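Local coordinates for dTDP-4-dehydrorhamnose reductase (Yersinia enterocolitica, PDB 5U9C), which probably reduces dTDP-4-dehydro-beta-L-rhamnose with NADPH to dTDP-L-rhamnose, the closing step of dTDP-L-rhamnose biosynthesis, at residues D[139-142]-D[148-151]; D[58-63]-D[88-93]. All coordinates share one frame; numbering follows the deposited sequence.

Contact 1. Residues D[139-142]-D[148-151]; sequences SSVR and NHLI
Arg142 and Val141, near the end of helix 129-144, lie against His149 and Ile151 where the chain turns back into strand 149-154, an alpha-beta connection of the Rossmann-type domain. The CA atoms of Arg142 and His149 stand 7.1 Å apart, and the segments bury 232 Å² between them.

Arg142 can be traced outward along its chain. Its CB carries CG anti to the carbonyl carbon (chi1 -73°), which swings CG toward the imidazole: CG sits 3.7 Å from His149 NE2 and also touches Ile151 CD1. From CG to NE the chain is extended and reaches past His149. NE donates to a water at 2.9 Å, and the same water lies 2.9 Å from His149 NE2, in the plane of the ring at its edge, so it bridges two groups that do not bond directly. A citrate, probably from the crystallisation liquor, lies close by. CZ, at the centre of the guanidinium, has Ile151 CD1 over one face at 3.7 Å. NH1 leaves the contact for Glu138, as a salt bridge, and for Thr214 on the adjacent strand 213-217; these bonds help fix the flat group over the methyl. NH2, also near Ile151 CD1, is hydrogen-bonded just outside the segments.

The imidazole is nearly perpendicular to the guanidinium, with 88° between their planes. One ring face receives Arg142 CA in a CH-pi contact, 4.3 Å from the centroid and 23° off the normal, while ND1 is engaged by Cys145 O in the intervening turn. Both ring nitrogens thus have polar partners, which limits rotation of the ring.

Val141 supplies the apolar part. CG1, anti to the backbone N, points at the strand and touches both His149 and Ile151; its nearest atom there is His149 CB, 3.8 Å away.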
ATOM      1  N   SER D 139      16.824 -11.036 -15.284  0.60 31.42           N
ATOM      2  CA  SER D 139      16.123 -10.808 -16.548  0.60 34.13           C
ATOM      3  C   SER D 139      17.091 -10.974 -17.721  0.60 34.72           C
ATOM      4  O   SER D 139      16.776 -11.676 -18.695  0.60 33.38           O
ATOM      5  CB  SER D 139      15.493  -9.410 -16.611  0.60 34.86           C
ATOM      6  OG  SER D 139      14.574  -9.191 -15.559  0.60 36.25           O
ATOM      7  N   SER D 140      18.281 -10.373 -17.596  1.00 32.65           N
ATOM      8  CA  SER D 140      19.303 -10.429 -18.656  1.00 32.80           C
ATOM      9  C   SER D 140      19.666 -11.870 -18.998  1.00 31.44           C
ATOM     10  O   SER D 140      19.835 -12.220 -20.170  1.00 33.38           O
ATOM     11  CB  SER D 140      20.578  -9.702 -18.222  1.00 34.63           C
ATOM     12  OG  SER D 140      20.357  -8.323 -18.188  1.00 38.29           O
ATOM     13  N   VAL D 141      19.776 -12.696 -17.966  1.00 30.87           N
ATOM     14  CA  VAL D 141      20.111 -14.103 -18.114  1.00 33.47           C
ATOM     15  C   VAL D 141      18.975 -14.861 -18.825  1.00 39.25           C
ATOM     16  O   VAL D 141      19.226 -15.558 -19.824  1.00 36.63           O
ATOM     17  CB  VAL D 141      20.458 -14.730 -16.756  1.00 32.48           C
ATOM     18  CG1 VAL D 141      20.566 -16.249 -16.848  1.00 33.61           C
ATOM     19  CG2 VAL D 141      21.757 -14.129 -16.222  1.00 30.49           C
ATOM     20  N   ARG D 142      17.738 -14.685 -18.350  1.00 41.08           N
ATOM     21  CA  ARG D 142      16.561 -15.365 -18.945  1.00 45.63           C
ATOM     22  C   ARG D 142      16.310 -15.027 -20.383  1.00 45.93           C
ATOM     23  O   ARG D 142      16.061 -15.925 -21.189  1.00 50.78           O
ATOM     24  CB  ARG D 142      15.258 -15.043 -18.201  1.00 47.17           C
ATOM     25  CG  ARG D 142      15.157 -15.705 -16.867  1.00 47.73           C
ATOM     26  CD  ARG D 142      13.713 -15.784 -16.383  1.00 47.78           C
ATOM     27  NE  ARG D 142      13.751 -16.245 -15.011  1.00 42.88           N
ATOM     28  CZ  ARG D 142      14.016 -15.456 -13.978  1.00 43.52           C
ATOM     29  NH1 ARG D 142      14.076 -15.971 -12.760  1.00 39.51           N
ATOM     30  NH2 ARG D 142      14.242 -14.155 -14.164  1.00 44.45           N
ATOM     31  N   ASN D 148      18.722 -22.545 -21.681  1.00 38.23           N
ATOM     32  CA  ASN D 148      20.009 -23.078 -21.274  1.00 38.08           C
ATOM     33  C   ASN D 148      20.636 -22.257 -20.144  1.00 34.38           C
ATOM     34  O   ASN D 148      21.798 -21.858 -20.222  1.00 33.52           O
ATOM     35  CB  ASN D 148      20.918 -23.121 -22.520  1.00 38.80           C
ATOM     36  CG  ASN D 148      22.035 -24.138 -22.408  1.00 40.53           C
ATOM     37  OD1 ASN D 148      21.911 -25.161 -21.730  1.00 39.95           O
ATOM     38  ND2 ASN D 148      23.120 -23.892 -23.137  1.00 43.47           N
ATOM     39  N   HIS D 149      19.848 -21.977 -19.103  1.00 31.39           N
ATOM     40  CA  HIS D 149      20.357 -21.262 -17.940  1.00 30.50           C
ATOM     41  C   HIS D 149      19.765 -21.851 -16.680  1.00 28.83           C
ATOM     42  O   HIS D 149      18.715 -22.538 -16.722  1.00 28.13           O
ATOM     43  CB  HIS D 149      19.987 -19.787 -17.977  1.00 31.56           C
ATOM     44  CG  HIS D 149      18.525 -19.534 -17.764  1.00 33.92           C
ATOM     45  ND1 HIS D 149      17.615 -19.495 -18.800  1.00 35.41           N
ATOM     46  CD2 HIS D 149      17.814 -19.331 -16.628  1.00 34.25           C
ATOM     47  CE1 HIS D 149      16.405 -19.273 -18.310  1.00 36.68           C
ATOM     48  NE2 HIS D 149      16.495 -19.186 -16.997  1.00 36.06           N
ATOM     49  N   LEU D 150      20.431 -21.560 -15.570  1.00 25.17           N
ATOM     50  CA  LEU D 150      19.942 -21.928 -14.248  1.00 25.34           C
ATOM     51  C   LEU D 150      20.176 -20.733 -13.323  1.00 24.89           C
ATOM     52  O   LEU D 150      21.311 -20.237 -13.196  1.00 25.55           O
ATOM     53  CB  LEU D 150      20.630 -23.170 -13.700  1.00 25.46           C
ATOM     54  CG  LEU D 150      20.182 -23.603 -12.293  1.00 26.03           C
ATOM     55  CD1 LEU D 150      18.678 -23.835 -12.216  1.00 27.72           C
ATOM     56  CD2 LEU D 150      20.919 -24.845 -11.824  1.00 25.88           C
ATOM     57  N   ILE D 151      19.104 -20.260 -12.703  1.00 23.71           N
ATOM     58  CA  ILE D 151      19.169 -19.153 -11.753  1.00 23.69           C
ATOM     59  C   ILE D 151      18.820 -19.738 -10.402  1.00 23.66           C
ATOM     60  O   ILE D 151      17.746 -20.356 -10.241  1.00 23.69           O
ATOM     61  CB  ILE D 151      18.180 -18.046 -12.128  1.00 24.25           C
ATOM     62  CG1 ILE D 151      18.671 -17.345 -13.398  1.00 25.31           C
ATOM     63  CG2 ILE D 151      18.025 -17.040 -10.982  1.00 24.60           C
ATOM     64  CD1 ILE D 151      17.620 -16.483 -14.069  1.00 26.90           C
TER
HETATM   65  O   HOH W   1      14.224 -19.134 -15.270  1.00 28.22           O

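Contact 2. Residues D[58-63]-D[88-93]. With IMD (imidazole), chain H.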
ATOM      1  N   ASP D  58      31.951 -24.338 -22.165  1.00 31.13           N
ATOM      2  CA  ASP D  58      30.717 -25.131 -22.276  1.00 31.53           C
ATOM      3  C   ASP D  58      29.771 -24.748 -21.127  1.00 30.48           C
ATOM      4  O   ASP D  58      28.533 -24.862 -21.243  1.00 28.29           O
ATOM      5  CB  ASP D  58      31.037 -26.608 -22.149  1.00 33.21           C
ATOM      6  CG  ASP D  58      31.967 -27.074 -23.234  1.00 34.78           C
ATOM      7  OD1 ASP D  58      31.520 -27.177 -24.392  1.00 36.33           O
ATOM      8  OD2 ASP D  58      33.144 -27.286 -22.924  1.00 35.77           O
ATOM      9  N   VAL D  59      30.372 -24.322 -20.018  1.00 28.67           N
ATOM     10  CA  VAL D  59      29.642 -23.927 -18.827  1.00 28.17           C
ATOM     11  C   VAL D  59      30.225 -22.651 -18.248  1.00 27.23           C
ATOM     12  O   VAL D  59      31.450 -22.494 -18.185  1.00 27.80           O
ATOM     13  CB  VAL D  59      29.740 -25.052 -17.763  1.00 28.82           C
ATOM     14  CG1 VAL D  59      29.232 -24.596 -16.398  1.00 27.84           C
ATOM     15  CG2 VAL D  59      29.006 -26.301 -18.234  1.00 30.27           C
ATOM     16  N   ILE D  60      29.341 -21.756 -17.801  1.00 27.02           N
ATOM     17  CA  ILE D  60      29.723 -20.516 -17.133  1.00 26.76           C
ATOM     18  C   ILE D  60      29.001 -20.439 -15.794  1.00 26.25           C
ATOM     19  O   ILE D  60      27.781 -20.539 -15.754  1.00 25.98           O
ATOM     20  CB  ILE D  60      29.366 -19.259 -17.945  1.00 26.70           C
ATOM     21  CG1 ILE D  60      30.134 -19.255 -19.264  1.00 28.51           C
ATOM     22  CG2 ILE D  60      29.713 -18.000 -17.142  1.00 26.94           C
ATOM     23  CD1 ILE D  60      29.688 -18.178 -20.236  1.00 29.35           C
ATOM     24  N   LEU D  61      29.774 -20.291 -14.716  1.00 25.81           N
ATOM     25  CA  LEU D  61      29.263 -20.173 -13.368  1.00 26.29           C
ATOM     26  C   LEU D  61      29.536 -18.723 -12.981  1.00 27.14           C
ATOM     27  O   LEU D  61      30.708 -18.335 -12.752  1.00 28.85           O
ATOM     28  CB  LEU D  61      29.994 -21.123 -12.408  1.00 26.15           C
ATOM     29  CG  LEU D  61      30.090 -22.589 -12.840  1.00 27.24           C
ATOM     30  CD1 LEU D  61      30.751 -23.387 -11.751  1.00 28.02           C
ATOM     31  CD2 LEU D  61      28.726 -23.184 -13.136  1.00 28.17           C
ATOM     32  N   HIS D  62      28.476 -17.929 -12.904  1.00 25.78           N
ATOM     33  CA  HIS D  62      28.587 -16.507 -12.616  1.00 26.37           C
ATOM     34  C   HIS D  62      28.226 -16.210 -11.174  1.00 26.83           C
ATOM     35  O   HIS D  62      27.053 -16.031 -10.854  1.00 26.02           O
ATOM     36  CB  HIS D  62      27.739 -15.695 -13.590  1.00 26.16           C
ATOM     37  CG  HIS D  62      27.788 -14.229 -13.328  1.00 25.58           C
ATOM     38  ND1 HIS D  62      28.941 -13.594 -12.917  1.00 25.25           N
ATOM     39  CD2 HIS D  62      26.862 -13.259 -13.502  1.00 24.89           C
ATOM     40  CE1 HIS D  62      28.702 -12.304 -12.787  1.00 24.73           C
ATOM     41  NE2 HIS D  62      27.453 -12.072 -13.150  1.00 23.73           N
ATOM     42  N   PHE D  63      29.249 -16.205 -10.307  1.00 26.59           N
ATOM     43  CA  PHE D  63      29.054 -15.953  -8.883  1.00 27.45           C
ATOM     44  C   PHE D  63      29.519 -14.556  -8.456  1.00 27.29           C
ATOM     45  O   PHE D  63      29.157 -14.099  -7.364  1.00 27.36           O
ATOM     46  CB  PHE D  63      29.806 -16.987  -7.993  1.00 28.38           C
ATOM     47  CG  PHE D  63      29.510 -18.438  -8.293  1.00 29.74           C
ATOM     48  CD1 PHE D  63      28.226 -18.888  -8.523  1.00 30.87           C
ATOM     49  CD2 PHE D  63      30.534 -19.390  -8.224  1.00 31.04           C
ATOM     50  CE1 PHE D  63      27.970 -20.242  -8.772  1.00 31.44           C
ATOM     51  CE2 PHE D  63      30.278 -20.741  -8.440  1.00 31.33           C
ATOM     52  CZ  PHE D  63      28.992 -21.168  -8.708  1.00 30.67           C
ATOM     53  N   GLU D  88      24.782  -8.737 -17.993  1.00 27.99           N
ATOM     54  CA  GLU D  88      24.246  -8.652 -19.344  1.00 30.61           C
ATOM     55  C   GLU D  88      25.292  -9.092 -20.366  1.00 29.65           C
ATOM     56  O   GLU D  88      24.978  -9.819 -21.303  1.00 27.74           O
ATOM     57  CB  GLU D  88      23.776  -7.225 -19.644  1.00 35.19           C
ATOM     58  CG  GLU D  88      23.414  -6.897 -21.102  1.00 39.61           C
ATOM     59  CD  GLU D  88      22.189  -7.633 -21.633  1.00 45.79           C
ATOM     60  OE1 GLU D  88      21.415  -8.192 -20.830  1.00 50.52           O
ATOM     61  OE2 GLU D  88      21.993  -7.651 -22.876  1.00 51.31           O
ATOM     62  N   GLN D  89      26.528  -8.637 -20.202  1.00 28.90           N
ATOM     63  CA  GLN D  89      27.600  -9.051 -21.122  1.00 28.74           C
ATOM     64  C   GLN D  89      27.905 -10.543 -20.994  1.00 27.70           C
ATOM     65  O   GLN D  89      28.134 -11.220 -21.989  1.00 27.27           O
ATOM     66  CB  GLN D  89      28.842  -8.202 -20.915  1.00 29.43           C
ATOM     67  CG  GLN D  89      28.584  -6.739 -21.253  1.00 30.13           C
ATOM     68  CD  GLN D  89      28.193  -6.552 -22.689  1.00 30.92           C
ATOM     69  OE1 GLN D  89      28.919  -6.955 -23.596  1.00 32.30           O
ATOM     70  NE2 GLN D  89      27.046  -5.925 -22.912  1.00 32.49           N
ATOM     71  N   ILE D  90      27.900 -11.056 -19.770  1.00 26.48           N
ATOM     72  CA  ILE D  90      28.135 -12.483 -19.553  1.00 26.71           C
ATOM     73  C   ILE D  90      27.026 -13.308 -20.235  1.00 27.75           C
ATOM     74  O   ILE D  90      27.314 -14.310 -20.903  1.00 28.21           O
ATOM     75  CB  ILE D  90      28.219 -12.813 -18.046  1.00 27.02           C
ATOM     76  CG1 ILE D  90      29.493 -12.170 -17.463  1.00 27.35           C
ATOM     77  CG2 ILE D  90      28.213 -14.324 -17.821  1.00 27.51           C
ATOM     78  CD1 ILE D  90      29.634 -12.245 -15.963  1.00 28.01           C
ATOM     79  N   ALA D  91      25.772 -12.894 -20.062  1.00 26.48           N
ATOM     80  CA  ALA D  91      24.640 -13.606 -20.683  1.00 26.94           C
ATOM     81  C   ALA D  91      24.717 -13.554 -22.223  1.00 27.57           C
ATOM     82  O   ALA D  91      24.460 -14.555 -22.879  1.00 26.33           O
ATOM     83  CB  ALA D  91      23.334 -13.034 -20.205  1.00 27.31           C
ATOM     84  N   GLN D  92      25.104 -12.404 -22.785  1.00 27.48           N
ATOM     85  CA  GLN D  92      25.231 -12.283 -24.233  1.00 30.41           C
ATOM     86  C   GLN D  92      26.348 -13.213 -24.731  1.00 29.83           C
ATOM     87  O   GLN D  92      26.188 -13.878 -25.751  1.00 29.95           O
ATOM     88  CB  GLN D  92      25.481 -10.827 -24.686  1.00 32.58           C
ATOM     89  CG  GLN D  92      24.277  -9.896 -24.573  1.00 34.41           C
ATOM     90  CD  GLN D  92      23.073 -10.376 -25.376  1.00 37.61           C
ATOM     91  OE1 GLN D  92      23.215 -11.016 -26.421  1.00 40.58           O
ATOM     92  NE2 GLN D  92      21.882 -10.026 -24.912  1.00 38.83           N
ATOM     93  N   ALA D  93      27.459 -13.261 -23.996  1.00 28.83           N
ATOM     94  CA  ALA D  93      28.566 -14.132 -24.342  1.00 28.92           C
ATOM     95  C   ALA D  93      28.142 -15.624 -24.245  1.00 29.23           C
ATOM     96  O   ALA D  93      28.457 -16.418 -25.143  1.00 29.49           O
ATOM     97  CB  ALA D  93      29.764 -13.845 -23.467  1.00 28.51           C
TER
HETATM   98  N1  IMD H 302      28.725  -6.261 -26.793  1.00 95.60           N
HETATM   99  C2  IMD H 302      27.724  -7.157 -26.947  1.00 95.70           C
HETATM  100  N3  IMD H 302      27.761  -7.624 -28.217  1.00 95.09           N
HETATM  101  C4  IMD H 302      28.784  -7.020 -28.861  1.00 95.16           C
HETATM  102  C5  IMD H 302      29.389  -6.161 -27.967  1.00 95.80           C
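In the parallel sheet of the Rossmann-type domain, strand 59-62 is covered by helix 76-97, which leads on to the neighbouring strand 100-106. Ile90 is the helix residue that meets the strand, and its two branches diverge to separate targets. CG1, anti to the carbonyl carbon (chi1 -68°), carries CD1 over one face of the His62 ring. CD1 stands 3.4 Å from the ring centroid and 15° off its normal, which defines a close CH-pi contact. The other branch, CG2, meets Ile60 CG2 at 4.0 Å. Ile48 and Ile52 of helix 48-55 extend the apolar layer.

On the face turned to the second subunit, whose Thr146 packs on both residues, Gln92 NE2 donates to Glu88 OE2 at 3.1 Å, from above the carboxylate plane. A bound imidazole, probably from the crystallisation liquor, lies on the helix side away from the strand, its N1 weakly hydrogen-bonded to Gln89 OE1 (3.3 Å). The 171 Å² buried between the segments is apolar packing plus one CH-pi contact, while Thr11 OG1 at ND1 and Thr87 OG1, three residues before Ile90, at NE2 satisfy the buried His62 nitrogens and fix the ring's rotation beneath the methyl.

The centres of contacts 1 and 2 lie about 9 Å apart, and along the chain contact 2 closes before contact 1 opens. Both reach one parallel sheet, whose order places strand 100-106 between strands 59-62 and 149-154. Helices 76-97 and 129-144 also touch each other: Ser140 OG lies 2.8 Å from Glu88 OE1, and Ala91 CB packs 3.6 Å from Ser140 O. Contact 2 is the strand-to-helix half of one crossover and contact 1 the helix-to-strand half of the next, with strand 100-106 shared between the two, so both belong to the same Rossmann-type layer. Both lie away from the (R)-malate site of Phe168, Lys171 and Arg256.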